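Side-chain contact in HMG-CoA Lyase (Bacillus subtilis subsp. subtilis, PDB 1YDO), which belongs to the HMGL-like family of the TIM-barrel clan and is built round a sheet of eight parallel strands ringed by helices: residues E164-E168 against F169-E173. Residues are numbered along the deposited sequence; the frame is centred on the assembly and turned at random.
Sequences EALFE and FGISE
Ile171 reaches back over the ring of Phe167 just after helix 156-169 ends in a Schellman motif, a worked example of how a TIM barrel turns from an outer helix into the next strand, here 174-177. The two side chains run roughly perpendicular. CD1 of Ile171 stands over one ring face, displaced from the ring centre, in a CH-pi contact 4.2 Å from the Phe167 centroid, while Ile171 CG1 lies 3.8 Å from CD1 of the ring. The same methyl, Ile171 CD1, also packs on Leu166 CB, so that one branch serves two residues of the last turn. With CG1 flanked by the backbone N and C (chi1 56°), the branch runs back toward the helix.

Phe169 folds the other way. With CG beside its backbone N and anti to the carbonyl carbon (chi1 -66°), its ring turns one face to Ala165 O, which sits above the ring plane nearer its rim; CZ is a loose 4.4 Å from Ala165 CB, and CD1 meets Leu166 CD1 at 4.2 Å.

The backbone positions both groups. Phe169 N donates to Ala165 O at 3.0 Å and weakly to Leu166 O, and Gly170 N bonds to Phe167 O at 3.1 Å. Gly170 then leaves helical geometry with a positive phi of 120°, turning the chain so that Ile171 faces the helix it follows.

Farther out, Leu121, Lys125 and Asn128 of helix 117-133 pack against Phe169, and Ile171 touches Thr138 and Ala140 of strand 137-143. Phe199 meets the Phe167 ring. At the turn itself, the carbonyl oxygen of Gly170 accepts a hydrogen bond from Gln132 NE2.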
loop_
_atom_site.group_PDB
_atom_site.type_symbol
_atom_site.label_atom_id
_atom_site.label_comp_id
_atom_site.label_asym_id
_atom_site.label_seq_id
_atom_site.Cartn_x
_atom_site.Cartn_y
_atom_site.Cartn_z
ATOM N N GLU A 164 -13.005 -23.907 -13.482
ATOM C CA GLU A 164 -13.245 -25.347 -13.499
ATOM C C GLU A 164 -12.673 -25.938 -14.781
ATOM O O GLU A 164 -12.020 -26.985 -14.763
ATOM C CB GLU A 164 -14.747 -25.672 -13.380
ATOM C CG GLU A 164 -15.293 -25.566 -11.938
ATOM C CD GLU A 164 -16.294 -26.677 -11.547
ATOM O OE1 GLU A 164 -16.671 -26.746 -10.345
ATOM O OE2 GLU A 164 -16.702 -27.475 -12.424
ATOM N N ALA A 165 -12.914 -25.265 -15.897
ATOM C CA ALA A 165 -12.384 -25.745 -17.155
ATOM C C ALA A 165 -10.860 -25.766 -17.058
ATOM O O ALA A 165 -10.238 -26.800 -17.265
ATOM C CB ALA A 165 -12.824 -24.839 -18.295
ATOM N N LEU A 166 -10.262 -24.628 -16.723
ATOM C CA LEU A 166 -8.820 -24.561 -16.634
ATOM C C LEU A 166 -8.249 -25.711 -15.833
ATOM O O LEU A 166 -7.321 -26.392 -16.275
ATOM C CB LEU A 166 -8.361 -23.236 -16.027
ATOM C CG LEU A 166 -8.183 -22.063 -16.987
ATOM C CD1 LEU A 166 -7.499 -22.552 -18.256
ATOM C CD2 LEU A 166 -9.520 -21.448 -17.318
ATOM N N PHE A 167 -8.801 -25.955 -14.657
ATOM C CA PHE A 167 -8.275 -27.034 -13.844
ATOM C C PHE A 167 -8.518 -28.385 -14.475
ATOM O O PHE A 167 -7.695 -29.294 -14.350
ATOM C CB PHE A 167 -8.871 -26.975 -12.443
ATOM C CG PHE A 167 -8.121 -26.071 -11.523
ATOM C CD1 PHE A 167 -6.791 -26.340 -11.208
ATOM C CD2 PHE A 167 -8.730 -24.947 -10.972
ATOM C CE1 PHE A 167 -6.076 -25.507 -10.358
ATOM C CE2 PHE A 167 -8.021 -24.103 -10.118
ATOM C CZ PHE A 167 -6.691 -24.385 -9.810
ATOM N N GLU A 168 -9.644 -28.503 -15.168
ATOM C CA GLU A 168 -10.020 -29.745 -15.841
ATOM C C GLU A 168 -9.006 -30.129 -16.927
ATOM O O GLU A 168 -8.810 -31.311 -17.213
ATOM C CB GLU A 168 -11.416 -29.595 -16.464
ATOM C CG GLU A 168 -12.002 -30.880 -17.061
ATOM C CD GLU A 168 -12.961 -30.619 -18.223
ATOM O OE1 GLU A 168 -13.946 -29.859 -18.041
ATOM O OE2 GLU A 168 -12.724 -31.182 -19.324
ATOM N N PHE A 169 -8.372 -29.130 -17.535
ATOM C CA PHE A 169 -7.378 -29.371 -18.581
ATOM C C PHE A 169 -6.117 -30.039 -18.010
ATOM O O PHE A 169 -5.446 -30.800 -18.702
ATOM C CB PHE A 169 -6.990 -28.050 -19.263
ATOM C CG PHE A 169 -8.109 -27.401 -20.043
ATOM C CD1 PHE A 169 -7.978 -26.086 -20.509
ATOM C CD2 PHE A 169 -9.287 -28.090 -20.320
ATOM C CE1 PHE A 169 -9.002 -25.466 -21.237
ATOM C CE2 PHE A 169 -10.318 -27.478 -21.048
ATOM C CZ PHE A 169 -10.174 -26.161 -21.506
ATOM N N GLY A 170 -5.795 -29.749 -16.753
ATOM C CA GLY A 170 -4.619 -30.347 -16.153
ATOM C C GLY A 170 -3.587 -29.342 -15.681
ATOM O O GLY A 170 -2.471 -29.715 -15.303
ATOM N N ILE A 171 -3.943 -28.063 -15.694
ATOM C CA ILE A 171 -3.017 -27.027 -15.250
ATOM C C ILE A 171 -2.621 -27.295 -13.808
ATOM O O ILE A 171 -3.303 -28.022 -13.098
ATOM C CB ILE A 171 -3.663 -25.644 -15.325
ATOM C CG1 ILE A 171 -4.950 -25.641 -14.498
ATOM C CG2 ILE A 171 -3.930 -25.269 -16.782
ATOM C CD1 ILE A 171 -5.573 -24.262 -14.343
ATOM N N SER A 172 -1.527 -26.702 -13.366
ATOM C CA SER A 172 -1.085 -26.939 -12.003
ATOM C C SER A 172 -1.413 -25.802 -11.037
ATOM O O SER A 172 -1.547 -26.020 -9.828
ATOM C CB SER A 172 0.418 -27.205 -12.002
ATOM O OG SER A 172 0.735 -28.234 -12.926
ATOM N N GLU A 173 -1.556 -24.594 -11.578
ATOM C CA GLU A 173 -1.847 -23.418 -10.771
ATOM C C GLU A 173 -2.640 -22.383 -11.558
ATOM O O GLU A 173 -2.302 -22.060 -12.685
ATOM C CB GLU A 173 -0.542 -22.797 -10.311
ATOM C CG GLU A 173 -0.694 -21.826 -9.188
ATOM C CD GLU A 173 0.630 -21.551 -8.514
ATOM O OE1 GLU A 173 1.380 -20.692 -9.015
ATOM O OE2 GLU A 173 0.933 -22.213 -7.497
#